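Local coordinates for protein prolyl oligopeptidase (Galerina marginata, PDB 5N4B) that cleaves peptide bonds after prolyl residues and closes peptides into macrocycles in the biosynthesis of the amanitin toxins, at residues A[362-367]-A[406-411]; A[429-434]-A[441-446]; A[367-372]-A[413-418]. The protein carries 1 engineered substitution. All blocks are in the same frame, centred on the assembly; numbering follows the deposited sequence.

Contact 1 of 3, residues A[362-367]-A[406-411]; sequences LAQVNC and ASIANR
Gln364 reaches across to strand 406-409 and grips the backbone of Ile408 at both its N and its O. Its CB leaves strand 362-367 toward the neighbour, and the chain runs out straight, CG opposite the backbone N (chi1 -171°) and CD opposite CA. CD comes to 4.0 Å from Ile408 CD1. Beyond it the amide divides its work: OE1 accepts from Ile408 N at 3.0 Å, the donor standing tilted from the carbonyl plane, while NE2 donates to Ile408 O over a longer 3.3 Å. OE1 also accepts a hydrogen bond from a water that donates to Ala406 O as well. With both ends engaged, the amide's rotation is fixed.

Asn366, two residues on, lays ND2 against Ile408 CG2 at 3.6 Å and donates to Asn410 OD1 at 2.9 Å; the two amides are turned 28° from coplanar. Asn410 hands the chain of bonds back, its ND2 giving to Cys367 O at 2.9 Å.

The strand axes stay 7.8 Å apart and run nearly parallel, 18° between them, too far for backbone pairing. Side-chain amides therefore bridge the gap between the first, innermost strands of two successive blades of the beta-propeller.

Contact 2 of 3, residues A[429-434]-A[441-446]; sequences TIARYD and QRFSIL
Arg442, just ahead of strand 443-446, lays its side chain across Tyr433: CB sits over one face of the ring, 4.0 Å from its centroid, in a CH-pi contact. The chain then runs extended from CG to NE, which carries NH1 to Tyr433 OH at 3.1 Å, with the hydroxyl in the guanidinium plane and that plane almost perpendicular to the ring. NE and NH2 turn to Ala437 O and Glu439. On the backbone, Arg442 O receives Asp434 N.

Phe443 pairs with Tyr433 without backbone bonds, and its CZ presses on Ala431 CB at 3.5 Å. Ser444 faces Arg432 in a hydrogen-bonded antiparallel pair; Arg432 N reaches Ser444 O at 2.8 Å, and Ser444 N returns to Arg432 O. On that face a water joins Ser444 OG to Arg432 NE, lying in the guanidinium plane, while Arg432 NH1 makes a salt bridge with Asp434 OD2 and Asp434 OD1 is bonded to Thr436 OG1.

Ile445 comes back to the face of Phe443, its CD1 4.0 Å from Ala431 CB. At Leu446 the N-H bonds to Ile430 O, and CD2 lies alongside Ile430 CG2.

This hairpin forms the outer half of a four-stranded propeller blade. Strand 416-423 flanks strand 429-434 within the sheet; Leu398 of the preceding blade touches Tyr433 and Phe443, and Phe85 and Pro88 of strand 84-90 meet Ile430 and Leu446.

Contact 3 of 3, residues A[367-372]-A[413-418]; sequences CANEEY and KQTHFF
The Phe417 ring meets Ala368 obliquely, CD2 lying 3.9 Å from Ala368 CB, and the ring of Tyr433 comes up to it with the planes nearly parallel. Val374 and Leu398 add apolar neighbours round the ring. The Tyr372 ring has Asn369 O at its edge, in its plane, and Phe435 inclined against it at about 45°.

The amide of Asn369 crosses Thr415, OD1 coming to 3.6 Å from Thr415 CG2. Its backbone also closes in: Asn369 CA makes a CA-H...O contact of 3.1 Å with Gln414 O, while a water accepts from Asn369 N and lies 2.9 Å from His416 O.

Here the tight turn 368-372, which joins the first two strands of one propeller blade, meets the loop leading from the first to the second strand of the next. The turn is held by its own backbone: Ala368 N gives to Tyr372 O, and Tyr372 N to Ala368 O, the pairing that closes a beta hairpin. Asn369 and Glu370 at its top both have positive phi.

Lys413 O is reached through water twice over. One water donates to it and to Asn369 OD1, the water oxygen lying 2.6 Å from OD1; another donates to it and to Glu370 OE2. Bent at chi2 (-70°), the Glu370 chain lies alongside Lys413 and sets OE2 3.6 Å from Lys413 CB. Glu370 OE1 takes a bond from Gln412 NE2, and Lys413 NZ forms a salt bridge with Asp92.

In the fold
All three contacts lie in the N-terminal beta-propeller, away from the catalytic residues, in its last two blades. Contacts 1 and 3 tie the blade beginning with strand 361-368 to the blade of strands 405-409, 416-423, 426-434 and 443-448; contact 2 lies within that final blade. Contacts 1 and 3 have centres 11 Å apart, share Cys367 and alternate along the chain, whereas contact 2 follows both. Contact 3 links the other two through strand 416-423: Phe418 N probably bonds to Ala409 O, and Tyr433 N to Phe417 O. Contacts 1 and 2 do not touch, their nearest atoms being about 7 Å apart. The bound peptide packs on Ser407, Ala409, Arg411 and Ile430, so this blade lines the substrate's chamber.

Contact 1 of 3, residues A[362-367]-A[406-411]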
# COMPACT_ATOMS: atom_id res chain seq x y z
N LEU A 362 -0.76 2.27 18.89
CA LEU A 362 0.68 2.04 18.81
C LEU A 362 0.96 1.46 17.43
O LEU A 362 0.58 0.31 17.14
CB LEU A 362 1.13 1.11 19.92
CG LEU A 362 2.61 0.75 19.92
CD1 LEU A 362 3.47 1.99 20.17
CD2 LEU A 362 2.91 -0.34 20.91
N ALA A 363 1.59 2.23 16.57
CA ALA A 363 1.75 1.88 15.15
C ALA A 363 3.06 1.18 14.84
O ALA A 363 3.09 0.34 13.94
CB ALA A 363 1.66 3.16 14.31
N GLN A 364 4.13 1.53 15.54
CA GLN A 364 5.45 0.96 15.27
C GLN A 364 6.31 1.06 16.52
O GLN A 364 6.25 2.09 17.22
CB GLN A 364 6.11 1.74 14.13
CG GLN A 364 7.39 1.09 13.61
CD GLN A 364 8.16 1.87 12.56
OE1 GLN A 364 7.85 3.00 12.20
NE2 GLN A 364 9.26 1.29 12.13
N VAL A 365 7.14 0.06 16.78
CA VAL A 365 8.13 0.10 17.87
C VAL A 365 9.38 -0.56 17.35
O VAL A 365 9.33 -1.72 16.91
CB VAL A 365 7.68 -0.60 19.17
CG1 VAL A 365 8.75 -0.46 20.23
CG2 VAL A 365 6.41 -0.03 19.73
N ASN A 366 10.51 0.15 17.46
CA ASN A 366 11.84 -0.38 17.11
C ASN A 366 12.77 -0.30 18.31
O ASN A 366 12.74 0.67 19.07
CB ASN A 366 12.47 0.40 15.98
CG ASN A 366 11.79 0.21 14.65
OD1 ASN A 366 10.61 -0.20 14.53
ND2 ASN A 366 12.52 0.53 13.60
N CYS A 367 13.59 -1.30 18.52
CA CYS A 367 14.64 -1.20 19.51
C CYS A 367 15.83 -0.49 18.87
O CYS A 367 16.20 -0.81 17.73
CB CYS A 367 15.05 -2.61 19.94
SG CYS A 367 16.34 -2.71 21.19
N ALA A 406 4.76 9.33 10.23
CA ALA A 406 6.16 9.10 10.57
C ALA A 406 6.49 7.61 10.53
O ALA A 406 5.65 6.76 10.81
CB ALA A 406 6.45 9.61 11.94
N SER A 407 7.73 7.30 10.18
CA SER A 407 8.27 5.94 10.29
C SER A 407 9.69 5.98 10.84
O SER A 407 10.38 7.00 10.73
CB SER A 407 8.38 5.28 8.93
OG SER A 407 7.19 5.33 8.23
N ILE A 408 10.09 4.86 11.48
CA ILE A 408 11.41 4.73 12.08
C ILE A 408 12.23 3.85 11.16
O ILE A 408 11.74 2.83 10.69
CB ILE A 408 11.35 4.08 13.46
CG1 ILE A 408 10.33 4.75 14.37
CG2 ILE A 408 12.75 4.09 14.13
CD1 ILE A 408 9.91 3.87 15.52
N ALA A 409 13.50 4.19 11.01
CA ALA A 409 14.49 3.37 10.29
C ALA A 409 15.75 3.28 11.14
O ALA A 409 16.34 4.30 11.52
CB ALA A 409 14.84 4.02 8.96
N ASN A 410 16.18 2.06 11.40
CA ASN A 410 17.37 1.87 12.22
C ASN A 410 17.83 0.42 12.18
O ASN A 410 17.14 -0.49 11.69
CB ASN A 410 17.15 2.32 13.66
CG ASN A 410 16.41 1.32 14.49
OD1 ASN A 410 15.37 0.82 14.10
ND2 ASN A 410 16.96 1.01 15.63
N ARG A 411 18.99 0.22 12.79
CA ARG A 411 19.54 -1.09 13.12
C ARG A 411 19.82 -1.06 14.61
O ARG A 411 20.56 -0.20 15.09
CB ARG A 411 20.81 -1.38 12.29
CG ARG A 411 20.54 -1.34 10.79
CD ARG A 411 21.82 -1.65 9.99
NE ARG A 411 22.20 -3.04 10.17
CZ ARG A 411 23.41 -3.51 10.00
NH1 ARG A 411 24.40 -2.73 9.60
NH2 ARG A 411 23.66 -4.79 10.25
O HOH W 1 5.19 4.21 11.63
O HOH W 2 11.81 -0.50 10.90

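Contact 2 of 3, residues A[429-434]-A[441-446]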
# COMPACT_ATOMS: atom_id res chain seq x y z
N THR A 429 10.99 14.83 5.21
CA THR A 429 12.06 15.22 6.09
C THR A 429 12.66 13.96 6.70
O THR A 429 11.94 13.04 7.11
CB THR A 429 11.53 16.12 7.17
OG1 THR A 429 11.08 17.33 6.54
CG2 THR A 429 12.60 16.46 8.23
N ILE A 430 13.99 13.90 6.75
CA ILE A 430 14.69 12.79 7.40
C ILE A 430 15.38 13.38 8.62
O ILE A 430 16.24 14.25 8.48
CB ILE A 430 15.71 12.12 6.46
CG1 ILE A 430 15.02 11.60 5.17
CG2 ILE A 430 16.44 11.02 7.20
CD1 ILE A 430 15.87 11.43 4.01
N ALA A 431 14.97 12.93 9.81
CA ALA A 431 15.56 13.35 11.06
C ALA A 431 16.44 12.25 11.60
O ALA A 431 16.24 11.07 11.31
CB ALA A 431 14.48 13.67 12.09
N ARG A 432 17.46 12.66 12.37
CA ARG A 432 18.45 11.76 12.94
C ARG A 432 18.50 11.97 14.44
O ARG A 432 18.55 13.11 14.91
CB ARG A 432 19.83 12.01 12.35
CG ARG A 432 20.93 11.08 12.87
CD ARG A 432 22.24 11.18 12.04
NE ARG A 432 22.78 12.52 12.18
CZ ARG A 432 23.82 12.86 12.93
NH1 ARG A 432 24.55 11.96 13.59
NH2 ARG A 432 24.16 14.14 12.98
N TYR A 433 18.59 10.87 15.17
CA TYR A 433 18.83 10.87 16.60
C TYR A 433 20.15 10.15 16.83
O TYR A 433 20.29 8.97 16.47
CB TYR A 433 17.70 10.20 17.37
CG TYR A 433 17.80 10.37 18.87
CD1 TYR A 433 18.60 9.54 19.63
CD2 TYR A 433 17.11 11.37 19.52
CE1 TYR A 433 18.74 9.69 20.99
CE2 TYR A 433 17.23 11.53 20.92
CZ TYR A 433 18.03 10.68 21.62
OH TYR A 433 18.15 10.85 22.97
N ASP A 434 21.11 10.85 17.45
CA ASP A 434 22.46 10.33 17.66
C ASP A 434 22.71 10.22 19.15
O ASP A 434 22.90 11.24 19.83
CB ASP A 434 23.46 11.29 17.01
CG ASP A 434 24.91 10.90 17.23
OD1 ASP A 434 25.17 9.84 17.81
OD2 ASP A 434 25.77 11.71 16.78
N GLN A 441 21.72 17.83 22.10
CA GLN A 441 22.11 17.98 20.71
C GLN A 441 21.92 16.68 19.95
O GLN A 441 22.54 16.49 18.90
CB GLN A 441 23.58 18.36 20.59
CG GLN A 441 23.88 19.72 21.19
CD GLN A 441 25.34 20.09 21.08
OE1 GLN A 441 26.15 19.84 21.96
NE2 GLN A 441 25.68 20.73 19.97
N ARG A 442 21.09 15.78 20.47
CA ARG A 442 20.97 14.45 19.87
C ARG A 442 20.07 14.41 18.65
O ARG A 442 20.29 13.57 17.78
CB ARG A 442 20.54 13.43 20.91
CG ARG A 442 21.57 13.29 22.00
CD ARG A 442 21.15 12.20 22.86
NE ARG A 442 22.10 11.83 23.88
CZ ARG A 442 21.82 10.87 24.76
NH1 ARG A 442 20.63 10.23 24.71
NH2 ARG A 442 22.71 10.56 25.68
N PHE A 443 19.08 15.27 18.58
CA PHE A 443 18.12 15.26 17.49
C PHE A 443 18.44 16.34 16.47
O PHE A 443 18.70 17.49 16.84
CB PHE A 443 16.72 15.50 18.05
CG PHE A 443 15.61 15.34 17.05
CD1 PHE A 443 15.17 14.08 16.70
CD2 PHE A 443 15.03 16.44 16.45
CE1 PHE A 443 14.12 13.91 15.77
CE2 PHE A 443 13.98 16.26 15.52
CZ PHE A 443 13.54 14.98 15.23
N SER A 444 18.48 15.96 15.19
CA SER A 444 18.78 16.91 14.13
C SER A 444 18.03 16.54 12.87
O SER A 444 17.50 15.45 12.73
CB SER A 444 20.28 16.95 13.82
OG SER A 444 20.76 15.75 13.26
N ILE A 445 18.02 17.47 11.91
CA ILE A 445 17.44 17.23 10.60
C ILE A 445 18.59 16.90 9.67
O ILE A 445 19.53 17.70 9.48
CB ILE A 445 16.64 18.44 10.12
CG1 ILE A 445 15.51 18.76 11.06
CG2 ILE A 445 16.11 18.11 8.74
CD1 ILE A 445 14.60 17.63 11.40
N LEU A 446 18.56 15.70 9.09
CA LEU A 446 19.57 15.27 8.13
C LEU A 446 19.32 15.87 6.76
O LEU A 446 20.24 16.39 6.14
CB LEU A 446 19.55 13.75 8.03
CG LEU A 446 20.63 13.18 7.10
CD1 LEU A 446 22.04 13.13 7.79
CD2 LEU A 446 20.26 11.78 6.59
O HOH W 3 21.59 14.81 10.82
O HOH W 4 23.58 17.24 12.54

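Contact 3 of 3, residues A[367-372]-A[413-418]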
# COMPACT_ATOMS: atom_id res chain seq x y z
N CYS A 367 13.59 -1.30 18.52
CA CYS A 367 14.64 -1.20 19.51
C CYS A 367 15.83 -0.49 18.87
O CYS A 367 16.20 -0.81 17.73
CB CYS A 367 15.05 -2.61 19.94
SG CYS A 367 16.34 -2.71 21.19
N ALA A 368 16.42 0.43 19.60
CA ALA A 368 17.51 1.27 19.12
C ALA A 368 18.61 1.33 20.16
O ALA A 368 18.37 1.34 21.38
CB ALA A 368 17.03 2.68 18.83
N ASN A 369 19.84 1.41 19.67
CA ASN A 369 21.01 1.54 20.55
C ASN A 369 20.97 0.46 21.63
O ASN A 369 21.18 0.73 22.82
CB ASN A 369 21.12 2.93 21.16
CG ASN A 369 22.44 3.18 21.88
OD1 ASN A 369 23.47 2.61 21.50
ND2 ASN A 369 22.41 4.05 22.90
N GLU A 370 20.67 -0.75 21.19
CA GLU A 370 20.65 -1.98 21.98
C GLU A 370 19.55 -2.10 23.02
O GLU A 370 19.04 -3.21 23.21
CB GLU A 370 21.99 -2.26 22.65
CG GLU A 370 23.15 -2.56 21.66
CD GLU A 370 23.08 -3.92 20.90
OE1 GLU A 370 22.01 -4.57 20.80
OE2 GLU A 370 24.13 -4.33 20.35
N GLU A 371 19.19 -1.02 23.71
CA GLU A 371 18.35 -1.14 24.89
C GLU A 371 17.17 -0.17 24.92
O GLU A 371 16.33 -0.29 25.83
CB GLU A 371 19.18 -0.96 26.17
CG GLU A 371 19.79 0.37 26.37
CD GLU A 371 20.45 0.47 27.75
OE1 GLU A 371 21.36 -0.34 28.02
OE2 GLU A 371 20.01 1.33 28.56
N TYR A 372 17.11 0.80 24.02
CA TYR A 372 16.05 1.79 24.00
C TYR A 372 14.98 1.36 23.01
O TYR A 372 15.16 0.49 22.16
CB TYR A 372 16.58 3.17 23.58
CG TYR A 372 17.53 3.83 24.53
CD1 TYR A 372 18.85 3.45 24.58
CD2 TYR A 372 17.09 4.83 25.36
CE1 TYR A 372 19.74 4.09 25.48
CE2 TYR A 372 17.94 5.48 26.25
CZ TYR A 372 19.27 5.09 26.30
OH TYR A 372 20.16 5.71 27.17
N LYS A 413 21.71 -2.49 16.80
CA LYS A 413 23.03 -2.42 17.41
C LYS A 413 23.70 -1.05 17.30
O LYS A 413 24.70 -0.81 17.98
CB LYS A 413 23.94 -3.51 16.84
CG LYS A 413 24.41 -3.26 15.41
CD LYS A 413 25.16 -4.47 14.88
CE LYS A 413 25.56 -4.28 13.43
NZ LYS A 413 26.26 -5.55 12.98
N GLN A 414 23.20 -0.17 16.45
CA GLN A 414 23.84 1.09 16.16
C GLN A 414 23.42 2.17 17.13
O GLN A 414 22.40 2.06 17.83
CB GLN A 414 23.55 1.49 14.70
CG GLN A 414 24.14 0.52 13.73
CD GLN A 414 23.83 0.82 12.28
OE1 GLN A 414 22.88 1.48 11.93
NE2 GLN A 414 24.65 0.25 11.41
N THR A 415 24.21 3.24 17.16
CA THR A 415 24.01 4.33 18.11
C THR A 415 23.18 5.48 17.57
O THR A 415 23.23 6.57 18.14
CB THR A 415 25.34 4.89 18.57
OG1 THR A 415 26.09 5.33 17.42
CG2 THR A 415 26.13 3.81 19.36
N HIS A 416 22.44 5.26 16.48
CA HIS A 416 21.58 6.28 15.89
C HIS A 416 20.31 5.59 15.40
O HIS A 416 20.24 4.39 15.23
CB HIS A 416 22.25 7.02 14.71
CG HIS A 416 22.47 6.16 13.53
ND1 HIS A 416 23.61 5.38 13.38
CD2 HIS A 416 21.67 5.86 12.49
CE1 HIS A 416 23.49 4.67 12.27
NE2 HIS A 416 22.31 4.94 11.72
N PHE A 417 19.31 6.42 15.13
CA PHE A 417 18.17 6.02 14.33
C PHE A 417 17.71 7.21 13.50
O PHE A 417 18.08 8.36 13.78
CB PHE A 417 17.01 5.45 15.16
CG PHE A 417 16.42 6.37 16.20
CD1 PHE A 417 15.38 7.19 15.87
CD2 PHE A 417 16.90 6.36 17.51
CE1 PHE A 417 14.82 8.03 16.87
CE2 PHE A 417 16.35 7.19 18.48
CZ PHE A 417 15.32 8.02 18.14
N PHE A 418 16.88 6.93 12.49
CA PHE A 418 16.26 7.95 11.68
C PHE A 418 14.74 7.88 11.78
O PHE A 418 14.13 6.86 12.10
CB PHE A 418 16.61 7.79 10.18
CG PHE A 418 18.05 7.92 9.91
CD1 PHE A 418 18.66 9.16 9.89
CD2 PHE A 418 18.82 6.79 9.70
CE1 PHE A 418 20.01 9.27 9.69
CE2 PHE A 418 20.21 6.93 9.46
CZ PHE A 418 20.76 8.14 9.49
O HOH W 5 19.61 1.95 16.60
O HOH W 6 24.76 0.53 20.49
O HOH W 7 26.02 -2.64 19.54